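Local coordinates for leucine aminopeptidase 1 (Caenorhabditis elegans, PDB 2HC9), which is a zinc-dependent M17 aminopeptidase that releases N-terminal amino acids, preferably leucine, from peptides and probably acts as a digestive enzyme, at residues V235-L249 with Y286-A300. The protein carries 1 engineered substitution. Numbering follows the deposited sequence.
Sequences VLSHEVPGSTEHIAL and YSALVKHGFSQTLHA
His238, the last residue of strand 235-238, turns its ring to Phe294 from the sheet face it shares with Leu298, its CG anti to the backbone N (chi1 175°). There NE2 donates to Phe294 O at 2.8 Å, with the acceptor close to the ring plane, while Val290 CG2 sits over one ring face in a CH-pi contact. With an alanine in its place, Phe294 O would probably lose this N-H and a gap would open beside Val290 CG2. Strand 297-300 runs between two neighbours, antiparallel to 235-238 (His238 N to Leu298 O) and parallel to 246-249 (Ile247 N to Thr297 O). On the face opposite His238 and Leu298, His299 meets Ser237 edge-on, ND1 lying 2.8 Å from OG in a hydrogen bond that either side could donate. Farther along that face Thr297 OG1 receives Val240 N at 3.0 Å and lies 2.8 Å from Ser243 OG, so one hydroxyl touches both ends of the type II turn Val240-Ser243. Gln296 bends back at chi2 (-63°) to bring OE1 within 2.7 Å of the donor Glu245 N. Backbone ladders join these strands of the catalytic domain's mixed sheet, while the Thr297 hydroxyl and Gln296 amide oxygen bond to connection 239-245, and the His238 ring to the loop before strand 297-300.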
ATOM      1  N   VAL A 235     -15.440 -35.384 -18.785  1.00 17.97           N
ATOM      2  CA  VAL A 235     -16.728 -35.195 -19.468  1.00 15.00           C
ATOM      3  C   VAL A 235     -17.659 -36.321 -19.006  1.00 15.89           C
ATOM      4  O   VAL A 235     -17.287 -37.489 -19.119  1.00 16.64           O
ATOM      5  CB  VAL A 235     -16.570 -35.274 -21.007  1.00 19.58           C
ATOM      6  CG1 VAL A 235     -17.917 -34.990 -21.706  1.00 15.52           C
ATOM      7  CG2 VAL A 235     -15.501 -34.277 -21.481  1.00 19.32           C
ATOM      8  N   LEU A 236     -18.843 -35.965 -18.517  1.00 16.59           N
ATOM      9  CA  LEU A 236     -19.921 -36.950 -18.332  1.00 16.82           C
ATOM     10  C   LEU A 236     -20.947 -36.659 -19.403  1.00 18.06           C
ATOM     11  O   LEU A 236     -21.463 -35.543 -19.472  1.00 16.32           O
ATOM     12  CB  LEU A 236     -20.578 -36.779 -16.960  1.00 16.26           C
ATOM     13  CG  LEU A 236     -19.591 -36.658 -15.785  1.00 15.18           C
ATOM     14  CD1 LEU A 236     -20.385 -36.525 -14.484  1.00 16.98           C
ATOM     15  CD2 LEU A 236     -18.622 -37.871 -15.752  1.00 18.29           C
ATOM     16  N   SER A 237     -21.256 -37.661 -20.228  1.00 16.46           N
ATOM     17  CA  SER A 237     -22.234 -37.462 -21.311  1.00 15.35           C
ATOM     18  C   SER A 237     -23.469 -38.337 -21.142  1.00 18.64           C
ATOM     19  O   SER A 237     -23.349 -39.553 -20.885  1.00 16.68           O
ATOM     20  CB  SER A 237     -21.586 -37.728 -22.671  1.00 15.79           C
ATOM     21  OG  SER A 237     -20.559 -36.762 -22.923  1.00 18.10           O
ATOM     22  N   HIS A 238     -24.626 -37.678 -21.276  1.00 17.50           N
ATOM     23  CA  HIS A 238     -25.968 -38.282 -21.249  1.00 17.22           C
ATOM     24  C   HIS A 238     -26.520 -38.093 -22.661  1.00 20.63           C
ATOM     25  O   HIS A 238     -27.089 -37.048 -22.997  1.00 18.02           O
ATOM     26  CB  HIS A 238     -26.826 -37.542 -20.216  1.00 20.64           C
ATOM     27  CG  HIS A 238     -28.269 -37.971 -20.168  1.00 21.29           C
ATOM     28  ND1 HIS A 238     -28.685 -39.126 -19.535  1.00 20.55           N
ATOM     29  CD2 HIS A 238     -29.393 -37.374 -20.642  1.00 20.30           C
ATOM     30  CE1 HIS A 238     -30.004 -39.224 -19.620  1.00 22.92           C
ATOM     31  NE2 HIS A 238     -30.461 -38.167 -20.274  1.00 23.56           N
ATOM     32  N   GLU A 239     -26.290 -39.094 -23.504  1.00 17.60           N
ATOM     33  CA  GLU A 239     -26.591 -38.966 -24.928  1.00 19.25           C
ATOM     34  C   GLU A 239     -27.966 -39.518 -25.257  1.00 22.63           C
ATOM     35  O   GLU A 239     -28.293 -40.661 -24.916  1.00 23.12           O
ATOM     36  CB  GLU A 239     -25.478 -39.608 -25.762  1.00 25.45           C
ATOM     37  CG  GLU A 239     -24.147 -38.887 -25.489  1.00 32.70           C
ATOM     38  CD  GLU A 239     -22.971 -39.374 -26.314  1.00 41.99           C
ATOM     39  OE1 GLU A 239     -22.704 -40.595 -26.353  1.00 41.92           O
ATOM     40  OE2 GLU A 239     -22.281 -38.504 -26.889  1.00 50.83           O
ATOM     41  N   VAL A 240     -28.785 -38.676 -25.868  1.00 22.24           N
ATOM     42  CA  VAL A 240     -30.153 -39.042 -26.192  1.00 21.69           C
ATOM     43  C   VAL A 240     -30.276 -38.979 -27.720  1.00 24.38           C
ATOM     44  O   VAL A 240     -30.338 -37.894 -28.299  1.00 24.61           O
ATOM     45  CB  VAL A 240     -31.228 -38.156 -25.495  1.00 24.12           C
ATOM     46  CG1 VAL A 240     -32.631 -38.615 -25.942  1.00 22.71           C
ATOM     47  CG2 VAL A 240     -31.113 -38.229 -23.941  1.00 23.11           C
ATOM     48  N   PRO A 241     -30.251 -40.154 -28.376  1.00 29.67           N
ATOM     49  CA  PRO A 241     -30.365 -40.222 -29.836  1.00 33.53           C
ATOM     50  C   PRO A 241     -31.585 -39.442 -30.283  1.00 26.76           C
ATOM     51  O   PRO A 241     -32.647 -39.558 -29.667  1.00 27.10           O
ATOM     52  CB  PRO A 241     -30.568 -41.721 -30.099  1.00 35.05           C
ATOM     53  CG  PRO A 241     -29.811 -42.378 -28.971  1.00 35.36           C
ATOM     54  CD  PRO A 241     -30.113 -41.496 -27.773  1.00 30.27           C
ATOM     55  N   GLY A 242     -31.404 -38.612 -31.303  1.00 31.86           N
ATOM     56  CA  GLY A 242     -32.501 -37.825 -31.857  1.00 35.04           C
ATOM     57  C   GLY A 242     -32.960 -36.627 -31.040  1.00 33.90           C
ATOM     58  O   GLY A 242     -33.956 -36.003 -31.375  1.00 30.28           O
ATOM     59  N   SER A 243     -32.252 -36.279 -29.965  1.00 26.38           N
ATOM     60  CA  SER A 243     -32.728 -35.170 -29.130  1.00 21.71           C
ATOM     61  C   SER A 243     -32.631 -33.883 -29.952  1.00 22.57           C
ATOM     62  O   SER A 243     -31.765 -33.750 -30.819  1.00 24.80           O
ATOM     63  CB  SER A 243     -31.888 -35.054 -27.851  1.00 23.10           C
ATOM     64  OG  SER A 243     -30.539 -34.723 -28.161  1.00 20.75           O
ATOM     65  N   THR A 244     -33.523 -32.939 -29.691  1.00 23.19           N
ATOM     66  CA  THR A 244     -33.470 -31.674 -30.415  1.00 24.61           C
ATOM     67  C   THR A 244     -32.386 -30.746 -29.862  1.00 23.42           C
ATOM     68  O   THR A 244     -31.760 -30.008 -30.624  1.00 22.32           O
ATOM     69  CB  THR A 244     -34.838 -30.979 -30.442  1.00 29.04           C
ATOM     70  OG1 THR A 244     -35.254 -30.683 -29.112  1.00 40.95           O
ATOM     71  CG2 THR A 244     -35.863 -31.901 -31.025  1.00 27.90           C
ATOM     72  N   GLU A 245     -32.173 -30.800 -28.547  1.00 20.09           N
ATOM     73  CA  GLU A 245     -31.111 -30.006 -27.883  1.00 22.01           C
ATOM     74  C   GLU A 245     -29.853 -30.804 -27.547  1.00 22.83           C
ATOM     75  O   GLU A 245     -29.887 -32.027 -27.346  1.00 19.19           O
ATOM     76  CB  GLU A 245     -31.631 -29.343 -26.598  1.00 23.27           C
ATOM     77  CG  GLU A 245     -32.931 -28.532 -26.755  1.00 23.36           C
ATOM     78  CD  GLU A 245     -32.844 -27.379 -27.759  1.00 30.54           C
ATOM     79  OE1 GLU A 245     -31.727 -26.895 -28.053  1.00 25.43           O
ATOM     80  OE2 GLU A 245     -33.916 -26.955 -28.254  1.00 26.70           O
ATOM     81  N   HIS A 246     -28.734 -30.091 -27.462  1.00 18.91           N
ATOM     82  CA  HIS A 246     -27.453 -30.690 -27.150  1.00 15.78           C
ATOM     83  C   HIS A 246     -26.770 -29.673 -26.247  1.00 17.02           C
ATOM     84  O   HIS A 246     -26.287 -28.645 -26.723  1.00 18.99           O
ATOM     85  CB  HIS A 246     -26.646 -30.914 -28.445  1.00 18.82           C
ATOM     86  CG  HIS A 246     -27.227 -31.994 -29.297  1.00 22.81           C
ATOM     87  ND1 HIS A 246     -28.276 -31.764 -30.160  1.00 27.36           N
ATOM     88  CD2 HIS A 246     -26.976 -33.321 -29.348  1.00 22.52           C
ATOM     89  CE1 HIS A 246     -28.619 -32.899 -30.739  1.00 27.12           C
ATOM     90  NE2 HIS A 246     -27.849 -33.859 -30.264  1.00 25.97           N
ATOM     91  N   ILE A 247     -26.836 -29.929 -24.939  1.00 17.54           N
ATOM     92  CA  ILE A 247     -26.555 -28.896 -23.931  1.00 17.09           C
ATOM     93  C   ILE A 247     -25.282 -29.290 -23.188  1.00 18.30           C
ATOM     94  O   ILE A 247     -25.142 -30.441 -22.778  1.00 18.42           O
ATOM     95  CB  ILE A 247     -27.747 -28.766 -22.926  1.00 17.20           C
ATOM     96  CG1 ILE A 247     -29.041 -28.389 -23.676  1.00 19.22           C
ATOM     97  CG2 ILE A 247     -27.419 -27.773 -21.814  1.00 18.51           C
ATOM     98  CD1 ILE A 247     -30.328 -28.684 -22.909  1.00 19.90           C
ATOM     99  N   ALA A 248     -24.343 -28.349 -23.040  1.00 15.06           N
ATOM    100  CA  ALA A 248     -23.129 -28.601 -22.254  1.00 14.85           C
ATOM    101  C   ALA A 248     -23.120 -27.707 -21.030  1.00 18.54           C
ATOM    102  O   ALA A 248     -23.446 -26.513 -21.113  1.00 17.65           O
ATOM    103  CB  ALA A 248     -21.884 -28.359 -23.083  1.00 17.93           C
ATOM    104  N   LEU A 249     -22.747 -28.294 -19.889  1.00 16.65           N
ATOM    105  CA  LEU A 249     -22.531 -27.562 -18.654  1.00 15.98           C
ATOM    106  C   LEU A 249     -21.035 -27.604 -18.343  1.00 17.36           C
ATOM    107  O   LEU A 249     -20.518 -28.629 -17.882  1.00 15.57           O
ATOM    108  CB  LEU A 249     -23.302 -28.211 -17.482  1.00 17.90           C
ATOM    109  CG  LEU A 249     -24.803 -28.372 -17.728  1.00 17.74           C
ATOM    110  CD1 LEU A 249     -25.470 -29.224 -16.638  1.00 15.41           C
ATOM    111  CD2 LEU A 249     -25.523 -27.004 -17.869  1.00 19.18           C
ATOM    112  N   TYR A 286     -26.062 -31.543 -13.121  1.00 13.94           N
ATOM    113  CA  TYR A 286     -26.131 -32.651 -14.065  1.00 16.29           C
ATOM    114  C   TYR A 286     -26.735 -33.860 -13.354  1.00 17.86           C
ATOM    115  O   TYR A 286     -27.632 -34.511 -13.883  1.00 16.22           O
ATOM    116  CB  TYR A 286     -24.718 -32.965 -14.563  1.00 16.20           C
ATOM    117  CG  TYR A 286     -24.586 -34.159 -15.493  1.00 16.25           C
ATOM    118  CD1 TYR A 286     -24.706 -33.996 -16.874  1.00 15.56           C
ATOM    119  CD2 TYR A 286     -24.322 -35.451 -14.988  1.00 16.78           C
ATOM    120  CE1 TYR A 286     -24.569 -35.054 -17.737  1.00 17.71           C
ATOM    121  CE2 TYR A 286     -24.170 -36.540 -15.859  1.00 16.58           C
ATOM    122  CZ  TYR A 286     -24.288 -36.326 -17.230  1.00 19.15           C
ATOM    123  OH  TYR A 286     -24.151 -37.367 -18.115  1.00 18.90           O
ATOM    124  N   SER A 287     -26.228 -34.154 -12.161  1.00 17.33           N
ATOM    125  CA  SER A 287     -26.735 -35.272 -11.369  1.00 18.05           C
ATOM    126  C   SER A 287     -28.253 -35.169 -11.118  1.00 19.15           C
ATOM    127  O   SER A 287     -29.000 -36.120 -11.378  1.00 17.27           O
ATOM    128  CB  SER A 287     -25.981 -35.368 -10.051  1.00 15.96           C
ATOM    129  OG  SER A 287     -26.514 -36.395  -9.216  1.00 18.11           O
ATOM    130  N   ALA A 288     -28.707 -34.022 -10.637  1.00 15.13           N
ATOM    131  CA  ALA A 288     -30.155 -33.848 -10.333  1.00 19.57           C
ATOM    132  C   ALA A 288     -31.032 -34.000 -11.600  1.00 20.88           C
ATOM    133  O   ALA A 288     -32.094 -34.632 -11.565  1.00 19.19           O
ATOM    134  CB  ALA A 288     -30.393 -32.485  -9.673  1.00 18.74           C
ATOM    135  N   LEU A 289     -30.582 -33.438 -12.724  1.00 17.79           N
ATOM    136  CA  LEU A 289     -31.352 -33.497 -13.971  1.00 16.53           C
ATOM    137  C   LEU A 289     -31.408 -34.925 -14.513  1.00 16.85           C
ATOM    138  O   LEU A 289     -32.455 -35.379 -14.969  1.00 19.78           O
ATOM    139  CB  LEU A 289     -30.740 -32.575 -15.031  1.00 19.93           C
ATOM    140  CG  LEU A 289     -30.926 -31.066 -14.727  1.00 18.51           C
ATOM    141  CD1 LEU A 289     -29.997 -30.178 -15.614  1.00 18.24           C
ATOM    142  CD2 LEU A 289     -32.383 -30.633 -14.868  1.00 17.18           C
ATOM    143  N   VAL A 290     -30.269 -35.607 -14.515  1.00 17.65           N
ATOM    144  CA  VAL A 290     -30.187 -36.940 -15.140  1.00 19.78           C
ATOM    145  C   VAL A 290     -30.958 -37.975 -14.306  1.00 21.59           C
ATOM    146  O   VAL A 290     -31.452 -38.976 -14.839  1.00 20.17           O
ATOM    147  CB  VAL A 290     -28.705 -37.356 -15.447  1.00 19.90           C
ATOM    148  CG1 VAL A 290     -28.617 -38.834 -15.906  1.00 21.88           C
ATOM    149  CG2 VAL A 290     -28.155 -36.460 -16.575  1.00 18.26           C
ATOM    150  N   LYS A 291     -31.108 -37.706 -13.008  1.00 18.54           N
ATOM    151  CA  LYS A 291     -31.901 -38.582 -12.142  0.60 19.61           C
ATOM    152  C   LYS A 291     -33.383 -38.542 -12.481  1.00 22.66           C
ATOM    153  O   LYS A 291     -34.162 -39.398 -12.026  1.00 20.93           O
ATOM    154  CB  LYS A 291     -31.691 -38.225 -10.670  0.60 20.41           C
ATOM    155  CG  LYS A 291     -30.333 -38.645 -10.126  0.60 17.31           C
ATOM    156  CD  LYS A 291     -30.140 -38.065  -8.731  0.60 22.11           C
ATOM    157  CE  LYS A 291     -28.863 -38.596  -8.093  0.60 23.65           C
ATOM    158  NZ  LYS A 291     -29.003 -40.040  -7.777  0.60 28.14           N
ATOM    159  N   HIS A 292     -33.781 -37.558 -13.276  1.00 17.88           N
ATOM    160  CA  HIS A 292     -35.201 -37.367 -13.512  1.00 18.83           C
ATOM    161  C   HIS A 292     -35.601 -37.359 -14.980  1.00 19.34           C
ATOM    162  O   HIS A 292     -36.379 -36.518 -15.422  1.00 22.83           O
ATOM    163  CB  HIS A 292     -35.708 -36.182 -12.698  1.00 19.62           C
ATOM    164  CG  HIS A 292     -35.677 -36.450 -11.227  1.00 24.05           C
ATOM    165  ND1 HIS A 292     -36.715 -37.073 -10.571  1.00 21.51           N
ATOM    166  CD2 HIS A 292     -34.707 -36.256 -10.300  1.00 20.11           C
ATOM    167  CE1 HIS A 292     -36.394 -37.240  -9.300  1.00 22.49           C
ATOM    168  NE2 HIS A 292     -35.180 -36.750  -9.107  1.00 17.79           N
ATOM    169  N   GLY A 293     -35.093 -38.340 -15.715  1.00 20.02           N
ATOM    170  CA  GLY A 293     -35.580 -38.627 -17.052  1.00 24.91           C
ATOM    171  C   GLY A 293     -35.282 -37.506 -18.036  1.00 24.92           C
ATOM    172  O   GLY A 293     -36.132 -37.133 -18.843  1.00 27.26           O
ATOM    173  N   PHE A 294     -34.078 -36.955 -17.962  1.00 18.74           N
ATOM    174  CA  PHE A 294     -33.731 -35.806 -18.801  1.00 21.50           C
ATOM    175  C   PHE A 294     -33.716 -36.186 -20.291  1.00 19.25           C
ATOM    176  O   PHE A 294     -32.977 -37.089 -20.724  1.00 19.93           O
ATOM    177  CB  PHE A 294     -32.364 -35.232 -18.416  1.00 18.69           C
ATOM    178  CG  PHE A 294     -32.108 -33.848 -18.976  1.00 18.75           C
ATOM    179  CD1 PHE A 294     -32.646 -32.716 -18.345  1.00 20.36           C
ATOM    180  CD2 PHE A 294     -31.299 -33.673 -20.102  1.00 18.10           C
ATOM    181  CE1 PHE A 294     -32.404 -31.420 -18.855  1.00 19.83           C
ATOM    182  CE2 PHE A 294     -31.052 -32.391 -20.612  1.00 17.76           C
ATOM    183  CZ  PHE A 294     -31.610 -31.267 -19.986  1.00 17.44           C
ATOM    184  N   SER A 295     -34.529 -35.480 -21.061  1.00 19.54           N
ATOM    185  CA  SER A 295     -34.950 -35.953 -22.375  1.00 22.26           C
ATOM    186  C   SER A 295     -34.018 -35.474 -23.500  1.00 21.82           C
ATOM    187  O   SER A 295     -34.168 -35.894 -24.649  1.00 21.17           O
ATOM    188  CB  SER A 295     -36.377 -35.492 -22.666  1.00 20.87           C
ATOM    189  OG  SER A 295     -36.415 -34.088 -22.853  1.00 24.78           O
ATOM    190  N   GLN A 296     -33.088 -34.570 -23.179  1.00 19.25           N
ATOM    191  CA  GLN A 296     -32.179 -34.021 -24.191  1.00 17.11           C
ATOM    192  C   GLN A 296     -30.760 -34.490 -23.954  1.00 17.19           C
ATOM    193  O   GLN A 296     -30.446 -35.038 -22.913  1.00 19.57           O
ATOM    194  CB  GLN A 296     -32.253 -32.494 -24.199  1.00 19.70           C
ATOM    195  CG  GLN A 296     -33.655 -31.967 -24.350  1.00 21.69           C
ATOM    196  CD  GLN A 296     -34.275 -32.362 -25.679  1.00 28.09           C
ATOM    197  OE1 GLN A 296     -33.648 -32.227 -26.736  1.00 26.56           O
ATOM    198  NE2 GLN A 296     -35.502 -32.891 -25.628  1.00 29.02           N
ATOM    199  N   THR A 297     -29.897 -34.302 -24.940  1.00 18.34           N
ATOM    200  CA  THR A 297     -28.528 -34.699 -24.758  1.00 14.95           C
ATOM    201  C   THR A 297     -27.885 -33.646 -23.852  1.00 17.86           C
ATOM    202  O   THR A 297     -28.101 -32.435 -24.039  1.00 18.59           O
ATOM    203  CB  THR A 297     -27.796 -34.778 -26.114  1.00 20.59           C
ATOM    204  OG1 THR A 297     -28.310 -35.900 -26.854  1.00 22.24           O
ATOM    205  CG2 THR A 297     -26.286 -34.946 -25.912  1.00 19.69           C
ATOM    206  N   LEU A 298     -27.121 -34.118 -22.867  1.00 18.61           N
ATOM    207  CA  LEU A 298     -26.590 -33.243 -21.809  1.00 17.95           C
ATOM    208  C   LEU A 298     -25.181 -33.697 -21.488  1.00 18.90           C
ATOM    209  O   LEU A 298     -24.931 -34.904 -21.355  1.00 17.63           O
ATOM    210  CB  LEU A 298     -27.455 -33.311 -20.538  1.00 18.14           C
ATOM    211  CG  LEU A 298     -27.051 -32.376 -19.387  1.00 18.85           C
ATOM    212  CD1 LEU A 298     -27.199 -30.888 -19.810  1.00 16.11           C
ATOM    213  CD2 LEU A 298     -27.870 -32.682 -18.102  1.00 19.94           C
ATOM    214  N   HIS A 299     -24.265 -32.731 -21.339  1.00 16.87           N
ATOM    215  CA  HIS A 299     -22.872 -33.054 -20.989  1.00 17.30           C
ATOM    216  C   HIS A 299     -22.436 -32.176 -19.803  1.00 17.99           C
ATOM    217  O   HIS A 299     -22.752 -30.983 -19.761  1.00 19.82           O
ATOM    218  CB  HIS A 299     -21.919 -32.778 -22.159  1.00 19.21           C
ATOM    219  CG  HIS A 299     -22.363 -33.351 -23.478  1.00 22.13           C
ATOM    220  ND1 HIS A 299     -22.028 -34.628 -23.885  1.00 17.54           N
ATOM    221  CD2 HIS A 299     -23.076 -32.805 -24.494  1.00 21.81           C
ATOM    222  CE1 HIS A 299     -22.525 -34.846 -25.095  1.00 24.27           C
ATOM    223  NE2 HIS A 299     -23.171 -33.757 -25.484  1.00 20.98           N
ATOM    224  N   ALA A 300     -21.720 -32.766 -18.851  1.00 15.68           N
ATOM    225  CA  ALA A 300     -20.993 -31.982 -17.832  1.00 15.75           C
ATOM    226  C   ALA A 300     -19.521 -32.030 -18.226  1.00 19.68           C
ATOM    227  O   ALA A 300     -18.972 -33.121 -18.429  1.00 18.09           O
ATOM    228  CB  ALA A 300     -21.213 -32.565 -16.434  1.00 17.73           C
TER
HETATM  229  O   HOH W   1     -36.075 -34.004 -28.463  1.00 34.80           O